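PDB 3BUT: uncharacterized protein Af_0446 from Archaeoglobus fulgidus DSM 4304, which is of unknown function but belongs to the LEA_2 family of late embryogenesis abundant proteins and may bind lipids. Local coordinates for residues T18-L23 / L73-S78; I34-Y39 / T67-S72; Y41-N46 / I96-K101; N46-A51 / L80-V85. The protein carries 4 engineered substitutions. One frame throughout, in Å; residues are numbered along the deposited sequence. Where two conformers were deposited one is given.

Contact 1 of 4, residues T18-L23 / L73-S78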
loop_
_atom_site.group_PDB
_atom_site.type_symbol
_atom_site.label_atom_id
_atom_site.label_comp_id
_atom_site.label_asym_id
_atom_site.label_seq_id
_atom_site.Cartn_x
_atom_site.Cartn_y
_atom_site.Cartn_z
ATOM N N THR A 18 -3.855 -11.178 0.110
ATOM C CA THR A 18 -4.179 -10.588 -1.192
ATOM C C THR A 18 -3.849 -11.599 -2.286
ATOM O O THR A 18 -2.746 -12.139 -2.313
ATOM C CB THR A 18 -3.371 -9.279 -1.428
ATOM O OG1 THR A 18 -3.623 -8.352 -0.364
ATOM C CG2 THR A 18 -3.721 -8.627 -2.767
ATOM N N GLU A 19 -4.799 -11.848 -3.186
ATOM C CA GLU A 19 -4.593 -12.784 -4.291
ATOM C C GLU A 19 -4.530 -12.072 -5.633
ATOM O O GLU A 19 -5.323 -11.182 -5.918
ATOM C CB GLU A 19 -5.701 -13.844 -4.311
ATOM C CG GLU A 19 -5.541 -14.934 -5.380
ATOM C CD GLU A 19 -6.788 -15.783 -5.542
ATOM O OE1 GLU A 19 -7.801 -15.504 -4.868
ATOM O OE2 GLU A 19 -6.761 -16.732 -6.350
ATOM N N ILE A 20 -3.554 -12.466 -6.439
ATOM C CA ILE A 20 -3.486 -12.064 -7.828
ATOM C C ILE A 20 -3.687 -13.342 -8.631
ATOM O O ILE A 20 -3.118 -14.377 -8.295
ATOM C CB ILE A 20 -2.134 -11.394 -8.160
ATOM C CG1 ILE A 20 -1.939 -10.146 -7.290
ATOM C CG2 ILE A 20 -2.059 -11.020 -9.641
ATOM C CD1 ILE A 20 -0.511 -9.603 -7.262
ATOM N N VAL A 21 -4.522 -13.274 -9.666
ATOM C CA VAL A 21 -4.792 -14.426 -10.512
ATOM C C VAL A 21 -4.240 -14.165 -11.902
ATOM O O VAL A 21 -4.619 -13.193 -12.552
ATOM C CB VAL A 21 -6.311 -14.742 -10.606
ATOM C CG1 VAL A 21 -6.550 -16.029 -11.392
ATOM C CG2 VAL A 21 -6.931 -14.857 -9.228
ATOM N N ALA A 22 -3.331 -15.033 -12.341
ATOM C CA ALA A 22 -2.820 -15.004 -13.701
ATOM C C ALA A 22 -3.529 -16.087 -14.500
ATOM O O ALA A 22 -3.670 -17.211 -14.026
ATOM C CB ALA A 22 -1.312 -15.230 -13.705
ATOM N N LEU A 23 -3.997 -15.737 -15.696
ATOM C CA LEU A 23 -4.633 -16.700 -16.591
ATOM C C LEU A 23 -3.826 -16.849 -17.871
ATOM O O LEU A 23 -3.805 -15.945 -18.706
ATOM C CB LEU A 23 -6.070 -16.297 -16.930
ATOM C CG LEU A 23 -7.118 -16.203 -15.818
ATOM C CD1 LEU A 23 -8.482 -15.964 -16.431
ATOM C CD2 LEU A 23 -7.136 -17.445 -14.938
ATOM N N LEU A 73 -1.608 -16.360 -7.066
ATOM C CA LEU A 73 -0.442 -15.822 -6.385
ATOM C C LEU A 73 -0.899 -15.079 -5.149
ATOM O O LEU A 73 -1.517 -14.022 -5.255
ATOM C CB LEU A 73 0.332 -14.883 -7.312
ATOM C CG LEU A 73 0.450 -15.249 -8.797
ATOM C CD1 LEU A 73 1.019 -14.085 -9.584
ATOM C CD2 LEU A 73 1.291 -16.495 -9.009
ATOM N N ARG A 74 -0.597 -15.633 -3.978
ATOM C CA ARG A 74 -1.056 -15.062 -2.717
ATOM C C ARG A 74 0.047 -14.325 -1.968
ATOM O O ARG A 74 1.163 -14.819 -1.845
ATOM C CB ARG A 74 -1.681 -16.134 -1.822
ATOM C CG ARG A 74 -2.975 -16.728 -2.371
ATOM C CD ARG A 74 -3.400 -17.958 -1.578
ATOM N NE ARG A 74 -4.296 -18.820 -2.347
ATOM C CZ ARG A 74 -3.895 -19.765 -3.194
ATOM N NH1 ARG A 74 -4.795 -20.490 -3.847
ATOM N NH2 ARG A 74 -2.600 -19.987 -3.402
ATOM N N LEU A 75 -0.291 -13.142 -1.465
ATOM C CA LEU A 75 0.635 -12.324 -0.696
ATOM C C LEU A 75 0.201 -12.246 0.759
ATOM O O LEU A 75 -0.877 -11.735 1.067
ATOM C CB LEU A 75 0.729 -10.907 -1.270
ATOM C CG LEU A 75 1.213 -10.683 -2.699
ATOM C CD1 LEU A 75 0.046 -10.613 -3.650
ATOM C CD2 LEU A 75 1.977 -9.385 -2.744
ATOM N N ASN A 76 1.048 -12.767 1.641
ATOM C CA ASN A 76 0.912 -12.566 3.078
ATOM C C ASN A 76 1.247 -11.106 3.387
ATOM O O ASN A 76 2.333 -10.625 3.038
ATOM C CB ASN A 76 1.844 -13.532 3.827
ATOM C CG ASN A 76 1.877 -13.289 5.333
ATOM O OD1 ASN A 76 2.948 -13.115 5.913
ATOM N ND2 ASN A 76 0.707 -13.285 5.970
ATOM N N ASN A 77 0.319 -10.410 4.036
ATOM C CA ASN A 77 0.459 -8.978 4.269
ATOM C C ASN A 77 1.543 -8.595 5.270
ATOM O O ASN A 77 2.048 -7.471 5.255
ATOM C CB ASN A 77 -0.881 -8.369 4.688
ATOM C CG ASN A 77 -2.006 -8.724 3.733
ATOM O OD1 ASN A 77 -1.854 -8.632 2.515
ATOM N ND2 ASN A 77 -3.142 -9.135 4.284
ATOM N N SER A 78 1.897 -9.535 6.140
ATOM C CA SER A 78 2.964 -9.315 7.126
ATOM C C SER A 78 4.325 -9.065 6.457
ATOM O O SER A 78 5.126 -8.257 6.935
ATOM C CB SER A 78 3.053 -10.494 8.097
ATOM O OG SER A 78 4.037 -10.262 9.089
#

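Contact 2 of 4, residues I34-Y39 / T67-S72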
loop_
_atom_site.group_PDB
_atom_site.type_symbol
_atom_site.label_atom_id
_atom_site.label_comp_id
_atom_site.label_asym_id
_atom_site.label_seq_id
_atom_site.Cartn_x
_atom_site.Cartn_y
_atom_site.Cartn_z
ATOM N N ILE A 34 0.463 -32.614 -21.991
ATOM C CA ILE A 34 1.284 -31.925 -21.005
ATOM C C ILE A 34 0.527 -32.020 -19.692
ATOM O O ILE A 34 -0.688 -31.830 -19.666
ATOM C CB ILE A 34 1.477 -30.439 -21.389
ATOM C CG1 ILE A 34 2.302 -30.310 -22.671
ATOM C CG2 ILE A 34 2.134 -29.641 -20.257
ATOM C CD1 ILE A 34 2.377 -28.881 -23.203
ATOM N N VAL A 35 1.220 -32.357 -18.610
ATOM C CA VAL A 35 0.637 -32.209 -17.277
ATOM C C VAL A 35 1.386 -31.110 -16.525
ATOM O O VAL A 35 2.604 -31.159 -16.413
ATOM C CB VAL A 35 0.659 -33.526 -16.461
ATOM C CG1 VAL A 35 -0.201 -33.389 -15.200
ATOM C CG2 VAL A 35 0.179 -34.690 -17.303
ATOM N N VAL A 36 0.655 -30.104 -16.054
ATOM C CA VAL A 36 1.209 -29.114 -15.141
ATOM C C VAL A 36 0.749 -29.539 -13.756
ATOM O O VAL A 36 -0.392 -29.285 -13.376
ATOM C CB VAL A 36 0.716 -27.671 -15.451
ATOM C CG1 VAL A 36 1.431 -26.659 -14.563
ATOM C CG2 VAL A 36 0.935 -27.316 -16.912
ATOM N N SER A 37 1.624 -30.212 -13.015
ATOM C CA SER A 37 1.260 -30.767 -11.702
ATOM C C SER A 37 1.114 -29.692 -10.619
ATOM O O SER A 37 0.430 -29.888 -9.615
ATOM C CB SER A 37 2.274 -31.818 -11.270
ATOM O OG SER A 37 3.571 -31.255 -11.240
ATOM N N GLY A 38 1.764 -28.557 -10.839
ATOM C CA GLY A 38 1.697 -27.441 -9.922
ATOM C C GLY A 38 2.676 -26.381 -10.347
ATOM O O GLY A 38 3.197 -26.425 -11.457
ATOM N N TYR A 39 2.930 -25.431 -9.448
ATOM C CA TYR A 39 3.799 -24.296 -9.729
ATOM C C TYR A 39 4.317 -23.684 -8.444
ATOM O O TYR A 39 3.624 -23.668 -7.428
ATOM C CB TYR A 39 3.062 -23.232 -10.557
ATOM C CG TYR A 39 1.759 -22.741 -9.932
ATOM C CD1 TYR A 39 0.571 -23.459 -10.085
ATOM C CD2 TYR A 39 1.716 -21.552 -9.203
ATOM C CE1 TYR A 39 -0.617 -23.019 -9.511
ATOM C CE2 TYR A 39 0.530 -21.101 -8.628
ATOM C CZ TYR A 39 -0.631 -21.834 -8.794
ATOM O OH TYR A 39 -1.808 -21.401 -8.223
ATOM N N THR A 67 -5.618 -24.647 -23.627
ATOM C CA THR A 67 -6.191 -24.652 -22.275
ATOM C C THR A 67 -5.799 -23.372 -21.536
ATOM O O THR A 67 -4.652 -22.946 -21.605
ATOM C CB THR A 67 -5.681 -25.886 -21.477
ATOM O OG1 THR A 67 -6.107 -27.085 -22.131
ATOM C CG2 THR A 67 -6.208 -25.906 -20.047
ATOM N N THR A 68 -6.748 -22.757 -20.837
ATOM C CA THR A 68 -6.415 -21.663 -19.934
ATOM C C THR A 68 -5.978 -22.237 -18.587
ATOM O O THR A 68 -6.719 -22.980 -17.951
ATOM C CB THR A 68 -7.577 -20.663 -19.787
ATOM O OG1 THR A 68 -7.863 -20.093 -21.067
ATOM C CG2 THR A 68 -7.226 -19.529 -18.815
ATOM N N LEU A 69 -4.752 -21.910 -18.188
ATOM C CA LEU A 69 -4.219 -22.281 -16.882
ATOM C C LEU A 69 -4.350 -21.119 -15.904
ATOM O O LEU A 69 -4.133 -19.973 -16.281
ATOM C CB LEU A 69 -2.740 -22.660 -16.985
ATOM C CG LEU A 69 -2.223 -23.677 -18.004
ATOM C CD1 LEU A 69 -0.749 -23.920 -17.745
ATOM C CD2 LEU A 69 -2.997 -24.979 -17.971
ATOM N N LYS A 70 -4.674 -21.446 -14.652
ATOM C CA LYS A 70 -4.870 -20.456 -13.591
ATOM C C LYS A 70 -3.777 -20.571 -12.526
ATOM O O LYS A 70 -3.557 -21.646 -11.947
ATOM C CB LYS A 70 -6.266 -20.620 -12.962
ATOM C CG LYS A 70 -6.488 -19.893 -11.632
ATOM C CD LYS A 70 -7.763 -20.378 -10.945
ATOM C CE LYS A 70 -7.628 -20.387 -9.421
ATOM N NZ LYS A 70 -7.755 -19.039 -8.786
ATOM N N PHE A 71 -3.100 -19.455 -12.278
ATOM C CA PHE A 71 -2.067 -19.356 -11.258
ATOM C C PHE A 71 -2.523 -18.373 -10.175
ATOM O O PHE A 71 -2.739 -17.188 -10.436
ATOM C CB PHE A 71 -0.731 -18.926 -11.882
ATOM C CG PHE A 71 -0.251 -19.837 -12.987
ATOM C CD1 PHE A 71 0.433 -21.010 -12.692
ATOM C CD2 PHE A 71 -0.483 -19.519 -14.319
ATOM C CE1 PHE A 71 0.871 -21.863 -13.705
ATOM C CE2 PHE A 71 -0.052 -20.359 -15.335
ATOM C CZ PHE A 71 0.633 -21.532 -15.029
ATOM N N SER A 72 -2.699 -18.886 -8.963
ATOM C CA SER A 72 -3.120 -18.083 -7.834
ATOM C C SER A 72 -1.895 -17.655 -7.046
ATOM O O SER A 72 -1.221 -18.483 -6.438
ATOM C CB SER A 72 -4.074 -18.885 -6.948
ATOM O OG SER A 72 -4.464 -18.138 -5.812
HETATM O O HOH W 1 -4.526 -22.806 -8.936
#

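Contact 3 of 4, residues Y41-N46 / I96-K101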
loop_
_atom_site.group_PDB
_atom_site.type_symbol
_atom_site.label_atom_id
_atom_site.label_comp_id
_atom_site.label_asym_id
_atom_site.label_seq_id
_atom_site.Cartn_x
_atom_site.Cartn_y
_atom_site.Cartn_z
ATOM N N TYR A 41 5.694 -20.002 -6.961
ATOM C CA TYR A 41 5.678 -18.576 -7.271
ATOM C C TYR A 41 6.415 -17.750 -6.249
ATOM O O TYR A 41 6.464 -18.106 -5.073
ATOM C CB TYR A 41 4.249 -18.055 -7.463
ATOM C CG TYR A 41 3.379 -18.135 -6.238
ATOM C CD1 TYR A 41 2.685 -19.298 -5.928
ATOM C CD2 TYR A 41 3.240 -17.040 -5.388
ATOM C CE1 TYR A 41 1.888 -19.376 -4.801
ATOM C CE2 TYR A 41 2.444 -17.109 -4.260
ATOM C CZ TYR A 41 1.771 -18.276 -3.974
ATOM O OH TYR A 41 0.979 -18.347 -2.851
ATOM N N THR A 42 7.015 -16.656 -6.715
ATOM C CA THR A 42 7.633 -15.654 -5.845
ATOM C C THR A 42 7.260 -14.255 -6.306
ATOM O O THR A 42 7.154 -13.997 -7.505
ATOM C CB THR A 42 9.201 -15.744 -5.775
ATOM O OG1 THR A 42 9.775 -15.510 -7.067
ATOM C CG2 THR A 42 9.680 -17.081 -5.252
ATOM N N ILE A 43 7.046 -13.356 -5.351
ATOM C CA ILE A 43 6.923 -11.930 -5.646
ATOM C C ILE A 43 7.909 -11.149 -4.777
ATOM O O ILE A 43 7.866 -11.233 -3.554
ATOM C CB ILE A 43 5.488 -11.395 -5.435
ATOM C CG1 ILE A 43 4.489 -12.150 -6.331
ATOM C CG2 ILE A 43 5.433 -9.888 -5.720
ATOM C CD1 ILE A 43 3.035 -11.802 -6.086
ATOM N N GLU A 44 8.822 -10.425 -5.418
ATOM C CA GLU A 44 9.761 -9.567 -4.709
ATOM C C GLU A 44 9.459 -8.119 -5.025
ATOM O O GLU A 44 9.164 -7.772 -6.165
ATOM C CB GLU A 44 11.216 -9.903 -5.061
ATOM C CG GLU A 44 11.698 -11.235 -4.518
ATOM C CD GLU A 44 13.210 -11.373 -4.505
ATOM O OE1 GLU A 44 13.916 -10.344 -4.405
ATOM O OE2 GLU A 44 13.695 -12.521 -4.580
HETATM N N MSE A 45 9.505 -7.285 -3.992
HETATM C CA MSE A 45 9.269 -5.853 -4.113
HETATM C C MSE A 45 10.404 -5.139 -3.371
HETATM O O MSE A 45 10.515 -5.257 -2.150
HETATM C CB MSE A 45 7.901 -5.489 -3.526
HETATM C CG MSE A 45 6.714 -6.177 -4.206
HETATM SE SE MSE A 45 5.000 -5.855 -3.348
HETATM C CE MSE A 45 4.587 -4.103 -4.096
ATOM N N ASN A 46 11.248 -4.433 -4.124
ATOM C CA ASN A 46 12.522 -3.853 -3.635
ATOM C C ASN A 46 13.433 -4.796 -2.837
ATOM O O ASN A 46 14.073 -4.377 -1.871
ATOM C CB ASN A 46 12.281 -2.581 -2.818
ATOM C CG ASN A 46 11.568 -1.504 -3.595
ATOM O OD1 ASN A 46 11.753 -1.356 -4.806
ATOM N ND2 ASN A 46 10.759 -0.720 -2.891
ATOM N N ILE A 96 9.129 -4.354 -8.868
ATOM C CA ILE A 96 8.460 -5.629 -8.606
ATOM C C ILE A 96 8.956 -6.724 -9.538
ATOM O O ILE A 96 8.988 -6.541 -10.753
ATOM C CB ILE A 96 6.922 -5.509 -8.753
ATOM C CG1 ILE A 96 6.378 -4.393 -7.862
ATOM C CG2 ILE A 96 6.238 -6.834 -8.430
ATOM C CD1 ILE A 96 4.876 -4.152 -8.003
ATOM N N ARG A 97 9.352 -7.854 -8.957
ATOM C CA ARG A 97 9.729 -9.035 -9.726
ATOM C C ARG A 97 8.813 -10.199 -9.367
ATOM O O ARG A 97 8.741 -10.599 -8.208
ATOM C CB ARG A 97 11.199 -9.393 -9.475
ATOM C CG ARG A 97 12.178 -8.544 -10.275
ATOM C CD ARG A 97 13.347 -8.033 -9.438
ATOM N NE ARG A 97 12.924 -6.987 -8.508
ATOM C CZ ARG A 97 13.060 -7.045 -7.187
ATOM N NH1 ARG A 97 13.637 -8.093 -6.611
ATOM N NH2 ARG A 97 12.632 -6.044 -6.441
ATOM N N VAL A 98 8.104 -10.719 -10.364
ATOM C CA VAL A 98 7.217 -11.873 -10.187
ATOM C C VAL A 98 7.777 -13.059 -10.972
ATOM O O VAL A 98 8.122 -12.931 -12.151
ATOM C CB VAL A 98 5.763 -11.562 -10.624
ATOM C CG1 VAL A 98 4.867 -12.786 -10.465
ATOM C CG2 VAL A 98 5.204 -10.409 -9.819
ATOM N N ALA A 99 7.901 -14.201 -10.303
ATOM C CA ALA A 99 8.378 -15.416 -10.944
ATOM C C ALA A 99 7.400 -16.558 -10.727
ATOM O O ALA A 99 7.023 -16.840 -9.599
ATOM C CB ALA A 99 9.734 -15.782 -10.418
ATOM N N ILE A 100 6.979 -17.196 -11.815
ATOM C CA ILE A 100 6.168 -18.409 -11.742
ATOM C C ILE A 100 6.960 -19.560 -12.358
ATOM O O ILE A 100 7.418 -19.470 -13.495
ATOM C CB ILE A 100 4.784 -18.233 -12.418
ATOM C CG1 ILE A 100 3.956 -17.185 -11.672
ATOM C CG2 ILE A 100 4.011 -19.552 -12.453
ATOM C CD1 ILE A 100 2.873 -16.510 -12.527
ATOM N N LYS A 101 7.131 -20.626 -11.582
ATOM C CA LYS A 101 7.928 -21.783 -11.974
ATOM C C LYS A 101 7.036 -23.035 -12.024
ATOM O O LYS A 101 6.916 -23.742 -11.026
ATOM C CB LYS A 101 9.069 -21.956 -10.963
ATOM C CG LYS A 101 10.138 -22.983 -11.316
ATOM C CD LYS A 101 11.313 -22.887 -10.335
ATOM C CE LYS A 101 12.157 -24.152 -10.313
ATOM N NZ LYS A 101 11.585 -25.201 -9.421
HETATM O O HOH W 2 10.302 -13.063 -7.942
#

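Contact 4 of 4, residues N46-A51 / L80-V85. Engineered in segment 80-85: Leu80 (natural residue Ile).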
loop_
_atom_site.group_PDB
_atom_site.type_symbol
_atom_site.label_atom_id
_atom_site.label_comp_id
_atom_site.label_asym_id
_atom_site.label_seq_id
_atom_site.Cartn_x
_atom_site.Cartn_y
_atom_site.Cartn_z
ATOM N N ASN A 46 11.248 -4.433 -4.124
ATOM C CA ASN A 46 12.522 -3.853 -3.635
ATOM C C ASN A 46 13.433 -4.796 -2.837
ATOM O O ASN A 46 14.073 -4.377 -1.871
ATOM C CB ASN A 46 12.281 -2.581 -2.818
ATOM C CG ASN A 46 11.568 -1.504 -3.595
ATOM O OD1 ASN A 46 11.753 -1.356 -4.806
ATOM N ND2 ASN A 46 10.759 -0.720 -2.891
ATOM N N GLY A 47 13.489 -6.061 -3.236
ATOM C CA GLY A 47 14.286 -7.046 -2.512
ATOM C C GLY A 47 13.658 -7.578 -1.232
ATOM O O GLY A 47 14.296 -8.327 -0.499
ATOM N N VAL A 48 12.419 -7.186 -0.946
ATOM C CA VAL A 48 11.632 -7.851 0.089
ATOM C C VAL A 48 10.813 -8.949 -0.591
ATOM O O VAL A 48 10.067 -8.675 -1.529
ATOM C CB VAL A 48 10.682 -6.873 0.827
ATOM C CG1 VAL A 48 9.891 -7.595 1.912
ATOM C CG2 VAL A 48 11.458 -5.711 1.427
ATOM N N LYS A 49 10.966 -10.186 -0.132
ATOM C CA LYS A 49 10.210 -11.306 -0.688
ATOM C C LYS A 49 8.834 -11.399 -0.032
ATOM O O LYS A 49 8.673 -12.029 1.014
ATOM C CB LYS A 49 10.987 -12.614 -0.535
ATOM C CG LYS A 49 10.451 -13.758 -1.383
ATOM C CD LYS A 49 11.513 -14.820 -1.656
ATOM C CE LYS A 49 11.818 -15.667 -0.426
ATOM N NZ LYS A 49 12.791 -16.751 -0.748
ATOM N N VAL A 50 7.850 -10.770 -0.669
ATOM C CA VAL A 50 6.505 -10.624 -0.102
ATOM C C VAL A 50 5.590 -11.832 -0.356
ATOM O O VAL A 50 4.557 -11.981 0.301
ATOM C CB VAL A 50 5.815 -9.307 -0.563
ATOM C CG1 VAL A 50 6.620 -8.095 -0.135
ATOM C CG2 VAL A 50 5.624 -9.295 -2.057
ATOM N N ALA A 51 5.973 -12.679 -1.311
ATOM C CA ALA A 51 5.269 -13.932 -1.599
ATOM C C ALA A 51 6.255 -15.004 -2.046
ATOM O O ALA A 51 7.202 -14.725 -2.785
ATOM C CB ALA A 51 4.201 -13.722 -2.662
ATOM N N LEU A 80 4.272 -7.888 3.390
ATOM C CA LEU A 80 3.957 -6.672 2.638
ATOM C C LEU A 80 4.153 -5.414 3.463
ATOM O O LEU A 80 4.422 -4.354 2.903
ATOM C CB LEU A 80 2.532 -6.701 2.093
ATOM C CG LEU A 80 2.330 -7.028 0.617
ATOM C CD1 LEU A 80 0.888 -7.431 0.387
ATOM C CD2 LEU A 80 2.699 -5.830 -0.248
ATOM N N ARG A 81 4.031 -5.535 4.785
ATOM C CA ARG A 81 4.218 -4.394 5.691
ATOM C C ARG A 81 5.684 -3.985 5.863
ATOM O O ARG A 81 5.971 -2.886 6.355
ATOM C CB ARG A 81 3.602 -4.665 7.066
ATOM C CG ARG A 81 2.079 -4.645 7.109
ATOM C CD ARG A 81 1.544 -4.900 8.523
ATOM N NE ARG A 81 1.963 -6.191 9.082
ATOM C CZ ARG A 81 2.857 -6.344 10.058
ATOM N NH1 ARG A 81 3.449 -5.289 10.607
ATOM N NH2 ARG A 81 3.165 -7.560 10.488
ATOM N N GLU A 82 6.609 -4.863 5.488
ATOM C CA GLU A 82 8.018 -4.494 5.538
ATOM C C GLU A 82 8.526 -4.024 4.181
ATOM O O GLU A 82 9.654 -3.558 4.064
ATOM C CB GLU A 82 8.893 -5.594 6.154
ATOM C CG GLU A 82 8.816 -6.956 5.495
ATOM C CD GLU A 82 9.755 -7.961 6.136
ATOM O OE1 GLU A 82 9.797 -8.030 7.386
ATOM O OE2 GLU A 82 10.448 -8.686 5.389
ATOM N N TRP A 83 7.673 -4.130 3.165
ATOM C CA TRP A 83 7.965 -3.551 1.857
ATOM C C TRP A 83 7.764 -2.047 1.926
ATOM O O TRP A 83 8.544 -1.284 1.361
ATOM C CB TRP A 83 7.077 -4.154 0.752
ATOM C CG TRP A 83 6.791 -3.172 -0.364
ATOM C CD1 TRP A 83 7.643 -2.797 -1.360
ATOM C CD2 TRP A 83 5.593 -2.405 -0.555
ATOM N NE1 TRP A 83 7.047 -1.864 -2.167
ATOM C CE2 TRP A 83 5.791 -1.601 -1.696
ATOM C CE3 TRP A 83 4.371 -2.324 0.128
ATOM C CZ2 TRP A 83 4.815 -0.727 -2.176
ATOM C CZ3 TRP A 83 3.400 -1.458 -0.351
ATOM C CH2 TRP A 83 3.628 -0.673 -1.496
ATOM N N TRP A 84 6.712 -1.633 2.626
ATOM C CA TRP A 84 6.323 -0.233 2.698
ATOM C C TRP A 84 7.470 0.705 3.075
ATOM O O TRP A 84 7.615 1.778 2.485
ATOM C CB TRP A 84 5.116 -0.044 3.625
ATOM C CG TRP A 84 4.711 1.389 3.734
ATOM C CD1 TRP A 84 4.808 2.182 4.835
ATOM C CD2 TRP A 84 4.190 2.219 2.682
ATOM N NE1 TRP A 84 4.363 3.450 4.545
ATOM C CE2 TRP A 84 3.980 3.500 3.230
ATOM C CE3 TRP A 84 3.869 2.000 1.334
ATOM C CZ2 TRP A 84 3.464 4.559 2.480
ATOM C CZ3 TRP A 84 3.360 3.053 0.589
ATOM C CH2 TRP A 84 3.165 4.315 1.164
ATOM N N VAL A 85 8.292 0.275 4.033
ATOM C CA VAL A 85 9.516 0.978 4.419
ATOM C C VAL A 85 10.390 1.296 3.203
ATOM O O VAL A 85 10.809 2.440 3.018
ATOM C CB VAL A 85 10.352 0.136 5.425
ATOM C CG1 VAL A 85 11.562 0.924 5.931
ATOM C CG2 VAL A 85 9.490 -0.333 6.596
#

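Contact 1 of 4, residues T18-L23 / L73-S78
Leu75 leans over the backbone of Thr18 and reaches on to Ile20. Leu75 CB sits 3.8 Å from Thr18 O, the oxygen that also accepts the bond from Leu75 N (2.8 Å). Strand alternation puts it on the face of Thr18, Ile20 and Leu73; CG, anti to the carbonyl carbon (chi1 -61°), meets Ile43 CD1. Of the methyls, Leu75 CD1 turns back across the strand pair, 3.5 Å from Thr18 O and 3.8 Å from Ile20 CD1, whereas CD2 packs on Val50 and the engineered Leu80. Strands 17-27 and 66-76 are antiparallel neighbours in a three-stranded sheet, one of two facing sheets consistent with the E-set family clan, and Leu73 on this face touches Tyr41 of strand 34-45. Thr18-Leu75 and Ile20-Leu73 are hydrogen-bonded pairs; Ile20 N gives to Leu73 O at 2.8 Å, almost straight at 174°. Glu19 and Arg74, the non-hydrogen-bonded pair between them, use the other face, with Glu19 CG 4.3 Å from Arg74 CG, while the Glu19 carboxylate bonds Ser72 OG and Val12 N. Just past the end of strand 66-76, Asn77 OD1, in one of two conformers, may take a weak bond from Thr18 OG1 (3.4 Å).

Contact 2 of 4, residues I34-Y39 / T67-S72
Tyr39 and Phe71 form a T-shaped pair in the core between two facing antiparallel sheets. Strand 34-39 belongs to the four-stranded sheet and 67-72 to the three-stranded one; their axes run in nearly the same direction, 25° apart. Being 8.8 Å apart at their closest and in different sheets, they are joined through side chains. Phe71 presents its edge to the face of Tyr39, the ring planes standing at 84° with centroids 4.9 Å apart. Phe71 CD1 is the leading atom, poised over the centre of the tyrosine ring and 3.5 Å from Tyr39 CG. The tyrosine gets there because its CG sits between backbone N and carbonyl carbon (chi1 55°), sending the ring across strand 67-72, its hydroxyl ending at Ser72 N. Tyr39 OH then accepts the backbone bond from Ser72 N at 2.8 Å, which fixes the far end of the ring. Ser72 OG itself is turned to Glu19. Nearer the start of both segments, Val36 and Leu69 reach for each other tip to tip, Val36 CG2 lying 3.9 Å from Leu69 CD1, and Leu69 also packs on Val59 and Val26. A water in the plane of the tyrosine ring, at its edge, lies 3.1 Å from Tyr39 OH and gives a weak 3.4 Å bond to Lys70 O.

Contact 3 of 4, residues Y41-N46 / I96-K101
The guanidinium of Arg97, in the one of two conformers described, is folded back over strand 41-45, with Glu44 O 3.9 Å above one face, offset toward the rim, and Asn46 N at its edge, in plane. That edge approach, 3.1 Å between Arg97 NH2 and Asn46 N, sets two donors together without a bond; NH2 instead bonds Lys95 O, and Asn46 pairs with Lys95 through the backbone. The two segments are central antiparallel neighbours in the four-stranded sheet, running at 173° to each other. Bends at chi2 and chi3 of Arg97 bring NH1 round to the Glu44 carboxylate, giving, in this conformer, a salt bridge of 3.2 Å from Arg97 NH1 to Glu44 OE1; the planes stand 83° apart and the hydrogen bond is weak, its N-H...O angle only 121°. The other face, with Tyr41, Ile43, Met45, Ile96, Val98 and Ile100, is largely apolar and faces the other sheet. There Ile43 CG1 lies 4.0 Å from Val98 CG2, and the selenomethionine methyl Met45 CE 3.9 Å from Ile96 CD1, each pair side by side. Ile43 continues onto Leu75 of the other sheet, and Ile100 onto Phe71. Back on the arginine face, Thr42 OG1 touches Ala99 CB at 3.4 Å, and a water links the strands, 2.7 Å from Thr42 OG1 and donating to Arg97 O at 2.9 Å.

Contact 4 of 4, residues N46-A51 / L80-V85
Strand 48-51 passes segment 80-85, which leads into helix 83-89, with Val50 CA 5.4 Å from Leu80 CA and Val48 facing Trp83, just where a classic beta bulge sets Val50 and Ala51 both opposite Ile43. The contact therefore joins an outer strand of the four-stranded sheet to the short helical connection between the two sheets, and is made by strand side chains on the side chains and backbone of 80-85. Val50 inserts CG1 between two residues of that segment, 4.1 Å from Trp83 CB and as far from Leu80 CA; Leu80 is an engineered residue, isoleucine in nature, whose CG lies 4.3 Å from Val50 CB. Val48 splits its methyls: CG2 rests over the backbone, 3.9 Å from Glu82 O, while CG1 meets the glutamate chain, 3.7 Å from Glu82 OE2. Glu82 reaches it because its CG stands between backbone N and carbonyl carbon (chi1 56°), from where the extended chain crosses Val48 obliquely. At the indole end, the Asn46 amide approaches Trp83 with the planes 33° apart, Asn46 ND2 staying 4.0 Å from Trp83 NE1; the indole N-H bonds Thr94 OG1, ND2 bonds Thr86 OG1, and Asn46 OD1 accepts from Lys95 N. Trp84 points away from the strand and packs on Thr18 of the second subunit. Within 80-85, Trp83 N makes a weak bond to Leu80 O, 3.3 Å long.

How the contacts relate
Contacts 1 and 3 are strand pairings, one in each sheet, with centres about 11 Å apart; Leu73 and Leu75 meet Tyr41, Ile43 and Ile100 in the core between them. Contact 2 bridges the same two sheets further along, about 16 Å from contact 1, centre to centre, and the two share strand 66-76: Ala22 O lies 2.9 Å from Phe71 N. Contact 4 lies toward the other end. It shares Asn46 with contact 3, and its bulge is paired to that contact by Ile43 N, 2.9 Å from Ala51 O. The centres of contacts 2 and 4 lie about 27 Å apart, on opposite sides of the chain centre. Contacts 1 and 4 both touch the second subunit.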